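Local coordinates for protein neurotrypsin (Mus musculus, PDB 6H8M) that is a secreted multidomain serine protease that plays a role in neuronal plasticity, represented here by its third scavenger receptor cysteine-rich domain, at residues Ile30-Cys44 with Asn94-Asp106. Residues are numbered along the deposited sequence; the frame is centred on the assembly and turned at random.
Sequences ICDDGWTDKHAAVIC and NCRHSEDAGVICD
I30 O receives the amide of A101, I30 O to A101 N 2.8 Å, almost in line with the carbonyl bond. A water adds a second link, accepting from I30 N and able to donate to A101 O. At C31 the backbone bridges to D100 while the side chain leaves the pairing: with SG anti to the backbone N (chi1 -173°), it reaches C95 in a disulfide. D32 N gives a weak bond to E99 O. The carboxylates of D32 and E99, probably both charged, are turned at right angles, D32 OD1 lying 4.5 Å from E99 OE2; D32 OD2 accepts from the amide of M58.

After a type II turn from D32 to W35, the indole of W35 lies between the methyl of A101 and H39. The methyl sits over the five-membered ring, A101 CB 3.5 Å from its centroid in a CH-pi contact, and H39 CB lies over the rim of the opposite face. At the edge, W35 NE1 donates to G102 O over 3.0 Å, the donor lifted above the carbonyl plane, while W35 CZ2 abuts V103 CG1. A leucine here would probably leave G102 O without this donor and open a gap between A101 and H39. T36 and H39 form a capping box at the start of the helix, whose A40 packs its CB 3.8 Å from V103 CG1; I43 CB touches V103 CG1 more loosely, at 4.2 Å. C44 forms a disulfide with C105, and C44 SG also lies 4.0 Å from V103 CG2.

Helix 37-44 crosses strand 102-105 at -65°. C44-C105 fastens this helix to the last strand and C31-C95 ties the end of strand 26-30 to the loop leading into it, both disulfides of the scavenger receptor cysteine-rich fold.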
ATOM      1  N   ILE A  30       5.103   2.573  -1.369  1.00 40.71           N
ATOM      2  CA  ILE A  30       5.376   1.251  -0.865  1.00 38.87           C
ATOM      3  C   ILE A  30       5.676   0.328  -2.042  1.00 40.12           C
ATOM      4  O   ILE A  30       4.923   0.272  -3.035  1.00 39.19           O
ATOM      5  CB  ILE A  30       4.160   0.729  -0.095  1.00 41.94           C
ATOM      6  CG1 ILE A  30       3.757   1.681   1.018  1.00 43.25           C
ATOM      7  CG2 ILE A  30       4.381  -0.683   0.393  1.00 43.50           C
ATOM      8  CD1 ILE A  30       2.607   1.120   1.860  1.00 47.30           C
ATOM      9  N   CYS A  31       6.775  -0.415  -1.962  1.00 41.41           N
ATOM     10  CA  CYS A  31       7.173  -1.397  -2.986  1.00 45.84           C
ATOM     11  C   CYS A  31       6.186  -2.590  -3.009  1.00 49.74           C
ATOM     12  O   CYS A  31       5.761  -3.052  -1.974  1.00 46.56           O
ATOM     13  CB  CYS A  31       8.582  -1.907  -2.722  1.00 50.31           C
ATOM     14  SG  CYS A  31       9.194  -2.966  -4.048  1.00 56.85           S
ATOM     15  N   ASP A  32       5.908  -3.129  -4.199  1.00 45.12           N
ATOM     16  CA  ASP A  32       4.909  -4.191  -4.350  1.00 45.95           C
ATOM     17  C   ASP A  32       5.494  -5.575  -4.091  1.00 47.04           C
ATOM     18  O   ASP A  32       4.785  -6.548  -4.278  1.00 43.52           O
ATOM     19  CB  ASP A  32       4.226  -4.124  -5.722  1.00 40.94           C
ATOM     20  CG  ASP A  32       5.154  -4.504  -6.879  1.00 45.18           C
ATOM     21  OD1 ASP A  32       6.346  -4.797  -6.619  1.00 44.25           O
ATOM     22  OD2 ASP A  32       4.720  -4.434  -8.037  1.00 45.53           O
ATOM     23  N   ASP A  33       6.794  -5.688  -3.712  1.00 48.14           N
ATOM     24  CA  ASP A  33       7.414  -6.967  -3.495  1.00 56.39           C
ATOM     25  C   ASP A  33       6.672  -7.616  -2.319  1.00 55.39           C
ATOM     26  O   ASP A  33       6.621  -7.055  -1.192  1.00 56.16           O
ATOM     27  CB  ASP A  33       8.899  -6.787  -3.166  1.00 55.52           C
ATOM     28  CG  ASP A  33       9.588  -8.131  -3.319  1.00 69.93           C
ATOM     29  OD1 ASP A  33       9.517  -8.703  -4.435  1.00 80.40           O
ATOM     30  OD2 ASP A  33      10.001  -8.651  -2.301  1.00 76.09           O
ATOM     31  N   GLY A  34       6.067  -8.758  -2.578  1.00 54.89           N
ATOM     32  CA  GLY A  34       5.307  -9.431  -1.529  1.00 55.94           C
ATOM     33  C   GLY A  34       3.935  -8.803  -1.245  1.00 53.20           C
ATOM     34  O   GLY A  34       3.335  -9.185  -0.256  1.00 49.15           O
ATOM     35  N   TRP A  35       3.462  -7.827  -2.051  1.00 44.55           N
ATOM     36  CA  TRP A  35       2.227  -7.127  -1.785  1.00 42.20           C
ATOM     37  C   TRP A  35       1.057  -7.972  -2.335  1.00 43.32           C
ATOM     38  O   TRP A  35       1.099  -8.366  -3.488  1.00 43.08           O
ATOM     39  CB  TRP A  35       2.261  -5.710  -2.421  1.00 42.46           C
ATOM     40  CG  TRP A  35       1.104  -4.802  -2.121  1.00 39.27           C
ATOM     41  CD1 TRP A  35       0.042  -4.533  -2.956  1.00 37.25           C
ATOM     42  CD2 TRP A  35       0.958  -3.895  -0.998  1.00 38.51           C
ATOM     43  NE1 TRP A  35      -0.766  -3.614  -2.351  1.00 37.64           N
ATOM     44  CE2 TRP A  35      -0.238  -3.201  -1.173  1.00 37.49           C
ATOM     45  CE3 TRP A  35       1.715  -3.677   0.151  1.00 42.68           C
ATOM     46  CZ2 TRP A  35      -0.693  -2.242  -0.271  1.00 37.47           C
ATOM     47  CZ3 TRP A  35       1.257  -2.757   1.059  1.00 39.84           C
ATOM     48  CH2 TRP A  35       0.047  -2.086   0.881  1.00 41.94           C
ATOM     49  N   THR A  36       0.091  -8.282  -1.474  1.00 42.50           N
ATOM     50  CA  THR A  36      -1.037  -9.164  -1.857  1.00 42.50           C
ATOM     51  C   THR A  36      -2.347  -8.567  -1.351  1.00 43.74           C
ATOM     52  O   THR A  36      -2.332  -7.441  -0.830  1.00 39.98           O
ATOM     53  CB  THR A  36      -0.859 -10.563  -1.257  1.00 46.39           C
ATOM     54  OG1 THR A  36      -1.075 -10.465   0.150  1.00 44.14           O
ATOM     55  CG2 THR A  36       0.511 -11.147  -1.521  1.00 51.09           C
ATOM     56  N   ASP A  37      -3.429  -9.341  -1.464  1.00 43.54           N
ATOM     57  CA  ASP A  37      -4.784  -8.939  -0.999  1.00 46.72           C
ATOM     58  C   ASP A  37      -4.782  -8.706   0.521  1.00 47.37           C
ATOM     59  O   ASP A  37      -5.594  -7.888   0.976  1.00 42.66           O
ATOM     60  CB  ASP A  37      -5.871  -9.879  -1.528  1.00 51.11           C
ATOM     61  CG  ASP A  37      -6.046  -9.801  -3.036  1.00 50.51           C
ATOM     62  OD1 ASP A  37      -5.355  -8.982  -3.667  1.00 44.74           O
ATOM     63  OD2 ASP A  37      -6.872 -10.562  -3.565  1.00 49.69           O
ATOM     64  N   LYS A  38      -3.972  -9.452   1.283  1.00 45.20           N
ATOM     65  CA  LYS A  38      -3.877  -9.243   2.751  1.00 47.51           C
ATOM     66  C   LYS A  38      -3.396  -7.807   3.015  1.00 43.18           C
ATOM     67  O   LYS A  38      -4.006  -7.152   3.872  1.00 46.46           O
ATOM     68  CB  LYS A  38      -2.921 -10.274   3.355  1.00 55.15           C
ATOM     69  CG  LYS A  38      -3.316 -11.729   3.142  1.00 58.28           C
ATOM     70  CD  LYS A  38      -2.386 -12.706   3.829  1.00 68.84           C
ATOM     71  CE  LYS A  38      -2.901 -14.131   3.826  1.00 80.15           C
ATOM     72  NZ  LYS A  38      -2.745 -14.774   2.501  1.00 87.74           N
ATOM     73  N   HIS A  39      -2.377  -7.324   2.290  1.00 44.27           N
ATOM     74  CA  HIS A  39      -1.967  -5.944   2.446  1.00 42.14           C
ATOM     75  C   HIS A  39      -3.084  -4.977   2.106  1.00 41.52           C
ATOM     76  O   HIS A  39      -3.303  -3.960   2.813  1.00 40.73           O
ATOM     77  CB  HIS A  39      -0.697  -5.678   1.619  1.00 43.48           C
ATOM     78  CG  HIS A  39       0.421  -6.599   1.968  1.00 45.68           C
ATOM     79  ND1 HIS A  39       0.502  -7.894   1.485  1.00 46.22           N
ATOM     80  CD2 HIS A  39       1.510  -6.409   2.735  1.00 47.46           C
ATOM     81  CE1 HIS A  39       1.537  -8.523   2.044  1.00 51.87           C
ATOM     82  NE2 HIS A  39       2.210  -7.617   2.789  1.00 47.13           N
ATOM     83  N   ALA A  40      -3.783  -5.233   1.006  1.00 40.03           N
ATOM     84  CA  ALA A  40      -4.852  -4.401   0.589  1.00 41.70           C
ATOM     85  C   ALA A  40      -5.967  -4.348   1.626  1.00 38.25           C
ATOM     86  O   ALA A  40      -6.471  -3.203   1.902  1.00 41.30           O
ATOM     87  CB  ALA A  40      -5.433  -4.852  -0.731  1.00 41.93           C
ATOM     88  N   ALA A  41      -6.244  -5.478   2.282  1.00 42.16           N
ATOM     89  CA  ALA A  41      -7.279  -5.530   3.337  1.00 43.95           C
ATOM     90  C   ALA A  41      -6.891  -4.572   4.470  1.00 44.10           C
ATOM     91  O   ALA A  41      -7.761  -3.813   4.990  1.00 44.90           O
ATOM     92  CB  ALA A  41      -7.524  -6.963   3.842  1.00 48.64           C
ATOM     93  N   VAL A  42      -5.603  -4.536   4.831  1.00 46.02           N
ATOM     94  CA  VAL A  42      -5.165  -3.777   5.928  1.00 44.74           C
ATOM     95  C   VAL A  42      -5.225  -2.269   5.591  1.00 47.00           C
ATOM     96  O   VAL A  42      -5.715  -1.461   6.361  1.00 46.79           O
ATOM     97  CB  VAL A  42      -3.755  -4.172   6.391  1.00 50.87           C
ATOM     98  CG1 VAL A  42      -3.199  -3.181   7.428  1.00 50.68           C
ATOM     99  CG2 VAL A  42      -3.744  -5.586   6.950  1.00 56.37           C
ATOM    100  N   ILE A  43      -4.745  -1.904   4.414  1.00 41.89           N
ATOM    101  CA  ILE A  43      -4.850  -0.495   4.008  1.00 38.24           C
ATOM    102  C   ILE A  43      -6.296  -0.032   3.990  1.00 41.48           C
ATOM    103  O   ILE A  43      -6.626   1.071   4.524  1.00 41.46           O
ATOM    104  CB  ILE A  43      -4.203  -0.337   2.617  1.00 39.99           C
ATOM    105  CG1 ILE A  43      -2.707  -0.628   2.648  1.00 41.59           C
ATOM    106  CG2 ILE A  43      -4.513   1.061   2.062  1.00 40.76           C
ATOM    107  CD1 ILE A  43      -1.916   0.282   3.533  1.00 45.40           C
ATOM    108  N   CYS A  44      -7.162  -0.815   3.348  1.00 41.08           N
ATOM    109  CA  CYS A  44      -8.543  -0.474   3.211  1.00 45.45           C
ATOM    110  C   CYS A  44      -9.264  -0.396   4.576  1.00 43.06           C
ATOM    111  O   CYS A  44     -10.060   0.551   4.828  1.00 43.87           O
ATOM    112  CB  CYS A  44      -9.223  -1.450   2.262  1.00 46.41           C
ATOM    113  SG  CYS A  44      -8.589  -1.250   0.554  1.00 45.78           S
ATOM    114  N   ASN A  94      16.315  -2.963  -3.854  1.00101.29           N
ATOM    115  CA  ASN A  94      16.544  -2.344  -5.151  1.00 93.30           C
ATOM    116  C   ASN A  94      15.205  -1.877  -5.752  1.00 77.83           C
ATOM    117  O   ASN A  94      15.087  -1.912  -6.938  1.00 71.43           O
ATOM    118  CB  ASN A  94      17.301  -3.289  -6.092  1.00 97.64           C
ATOM    119  CG  ASN A  94      18.807  -3.137  -5.998  1.00113.11           C
ATOM    120  OD1 ASN A  94      19.321  -2.291  -5.264  1.00119.97           O
ATOM    121  ND2 ASN A  94      19.533  -3.945  -6.753  1.00118.14           N
ATOM    122  N   CYS A  95      14.231  -1.416  -4.950  1.00 69.77           N
ATOM    123  CA  CYS A  95      12.895  -1.111  -5.502  1.00 63.52           C
ATOM    124  C   CYS A  95      12.904   0.196  -6.303  1.00 57.89           C
ATOM    125  O   CYS A  95      13.640   1.071  -6.006  1.00 57.74           O
ATOM    126  CB  CYS A  95      11.843  -1.054  -4.393  1.00 68.88           C
ATOM    127  SG  CYS A  95      11.327  -2.707  -3.854  1.00 72.11           S
ATOM    128  N   ARG A  96      12.025   0.327  -7.312  1.00 53.70           N
ATOM    129  CA  ARG A  96      11.881   1.518  -8.152  1.00 52.25           C
ATOM    130  C   ARG A  96      10.393   1.872  -8.148  1.00 50.12           C
ATOM    131  O   ARG A  96       9.573   1.008  -7.756  1.00 47.07           O
ATOM    132  CB  ARG A  96      12.347   1.289  -9.596  1.00 60.68           C
ATOM    133  CG  ARG A  96      13.796   0.818  -9.768  1.00 74.96           C
ATOM    134  CD  ARG A  96      14.357   0.906 -11.186  1.00 85.09           C
ATOM    135  NE  ARG A  96      14.572   2.317 -11.520  1.00 95.25           N
ATOM    136  CZ  ARG A  96      15.519   2.823 -12.317  1.00101.13           C
ATOM    137  NH1 ARG A  96      16.430   2.053 -12.887  1.00103.39           N
ATOM    138  NH2 ARG A  96      15.539   4.126 -12.538  1.00107.32           N
ATOM    139  N   HIS A  97      10.068   3.100  -8.564  1.00 44.81           N
ATOM    140  CA  HIS A  97       8.665   3.559  -8.539  1.00 45.62           C
ATOM    141  C   HIS A  97       7.776   2.771  -9.510  1.00 43.87           C
ATOM    142  O   HIS A  97       6.542   2.739  -9.363  1.00 41.99           O
ATOM    143  CB  HIS A  97       8.580   5.081  -8.734  1.00 47.48           C
ATOM    144  CG  HIS A  97       8.889   5.861  -7.502  1.00 50.46           C
ATOM    145  ND1 HIS A  97       8.040   5.843  -6.398  1.00 47.66           N
ATOM    146  CD2 HIS A  97       9.936   6.654  -7.182  1.00 50.30           C
ATOM    147  CE1 HIS A  97       8.576   6.612  -5.449  1.00 46.72           C
ATOM    148  NE2 HIS A  97       9.717   7.139  -5.908  1.00 49.86           N
ATOM    149  N   SER A  98       8.379   2.114 -10.483  1.00 44.41           N
ATOM    150  CA  SER A  98       7.663   1.211 -11.386  1.00 46.11           C
ATOM    151  C   SER A  98       7.028   0.025 -10.641  1.00 47.95           C
ATOM    152  O   SER A  98       6.186  -0.623 -11.207  1.00 45.91           O
ATOM    153  CB  SER A  98       8.580   0.784 -12.488  1.00 51.91           C
ATOM    154  OG  SER A  98       9.709   0.122 -11.973  1.00 54.72           O
ATOM    155  N   GLU A  99       7.402  -0.220  -9.375  1.00 44.08           N
ATOM    156  CA  GLU A  99       6.887  -1.319  -8.535  1.00 44.83           C
ATOM    157  C   GLU A  99       5.985  -0.799  -7.405  1.00 42.43           C
ATOM    158  O   GLU A  99       5.620  -1.557  -6.484  1.00 42.90           O
ATOM    159  CB  GLU A  99       8.077  -2.098  -7.934  1.00 51.44           C
ATOM    160  CG  GLU A  99       8.959  -2.775  -8.982  1.00 54.28           C
ATOM    161  CD  GLU A  99      10.348  -3.112  -8.450  1.00 69.15           C
ATOM    162  OE1 GLU A  99      11.163  -2.201  -8.312  1.00 61.86           O
ATOM    163  OE2 GLU A  99      10.584  -4.284  -8.132  1.00 77.12           O
ATOM    164  N   ASP A 100       5.538   0.454  -7.500  1.00 40.94           N
ATOM    165  CA  ASP A 100       4.703   1.048  -6.448  1.00 42.06           C
ATOM    166  C   ASP A 100       3.403   0.269  -6.283  1.00 38.40           C
ATOM    167  O   ASP A 100       2.745  -0.116  -7.292  1.00 40.58           O
ATOM    168  CB  ASP A 100       4.397   2.517  -6.720  1.00 40.61           C
ATOM    169  CG  ASP A 100       5.582   3.450  -6.414  1.00 48.52           C
ATOM    170  OD1 ASP A 100       6.549   3.022  -5.715  1.00 45.83           O
ATOM    171  OD2 ASP A 100       5.507   4.616  -6.839  1.00 44.52           O
ATOM    172  N   ALA A 101       2.999   0.051  -5.028  1.00 36.64           N
ATOM    173  CA  ALA A 101       1.826  -0.748  -4.691  1.00 36.26           C
ATOM    174  C   ALA A 101       0.569   0.122  -4.661  1.00 35.72           C
ATOM    175  O   ALA A 101       0.647   1.323  -4.326  1.00 36.96           O
ATOM    176  CB  ALA A 101       2.085  -1.346  -3.306  1.00 41.54           C
ATOM    177  N   GLY A 102      -0.552  -0.554  -4.831  1.00 34.87           N
ATOM    178  CA  GLY A 102      -1.856   0.062  -4.857  1.00 36.11           C
ATOM    179  C   GLY A 102      -2.916  -0.856  -4.332  1.00 35.02           C
ATOM    180  O   GLY A 102      -2.633  -2.040  -4.120  1.00 38.22           O
ATOM    181  N   VAL A 103      -4.175  -0.376  -4.249  1.00 35.01           N
ATOM    182  CA  VAL A 103      -5.286  -1.113  -3.752  1.00 35.38           C
ATOM    183  C   VAL A 103      -6.574  -0.692  -4.482  1.00 40.20           C
ATOM    184  O   VAL A 103      -6.625   0.444  -4.957  1.00 38.06           O
ATOM    185  CB  VAL A 103      -5.497  -0.917  -2.244  1.00 36.81           C
ATOM    186  CG1 VAL A 103      -4.231  -1.285  -1.465  1.00 36.76           C
ATOM    187  CG2 VAL A 103      -5.920   0.486  -1.897  1.00 39.73           C
ATOM    188  N   ILE A 104      -7.581  -1.574  -4.414  1.00 39.31           N
ATOM    189  CA  ILE A 104      -8.964  -1.269  -4.571  1.00 41.58           C
ATOM    190  C   ILE A 104      -9.722  -1.703  -3.338  1.00 40.35           C
ATOM    191  O   ILE A 104      -9.757  -2.876  -3.051  1.00 44.38           O
ATOM    192  CB  ILE A 104      -9.545  -1.941  -5.811  1.00 42.29           C
ATOM    193  CG1 ILE A 104      -8.795  -1.518  -7.055  1.00 45.27           C
ATOM    194  CG2 ILE A 104     -11.048  -1.610  -5.924  1.00 46.39           C
ATOM    195  CD1 ILE A 104      -9.166  -2.332  -8.224  1.00 49.19           C
ATOM    196  N   CYS A 105     -10.351  -0.755  -2.631  1.00 42.37           N
ATOM    197  CA  CYS A 105     -11.170  -1.053  -1.480  1.00 43.39           C
ATOM    198  C   CYS A 105     -12.646  -1.203  -1.877  1.00 47.96           C
ATOM    199  O   CYS A 105     -13.088  -0.618  -2.832  1.00 47.45           O
ATOM    200  CB  CYS A 105     -11.066   0.050  -0.441  1.00 44.57           C
ATOM    201  SG  CYS A 105      -9.379   0.546   0.013  1.00 44.06           S
ATOM    202  N   ASP A 106     -13.364  -2.065  -1.130  1.00 49.95           N
ATOM    203  CA  ASP A 106     -14.771  -2.337  -1.377  1.00 52.99           C
ATOM    204  C   ASP A 106     -14.941  -2.792  -2.834  1.00 54.22           C
ATOM    205  O   ASP A 106     -15.802  -2.311  -3.584  1.00 56.37           O
ATOM    206  CB  ASP A 106     -15.654  -1.147  -1.009  1.00 56.41           C
ATOM    207  CG  ASP A 106     -15.838  -0.958   0.494  1.00 58.46           C
ATOM    208  OD1 ASP A 106     -15.159  -1.694   1.299  1.00 59.36           O
ATOM    209  OD2 ASP A 106     -16.570  -0.037   0.840  1.00 62.09           O
TER
HETATM  210  O   HOH W   1       2.861   2.800  -3.313  1.00 38.18           O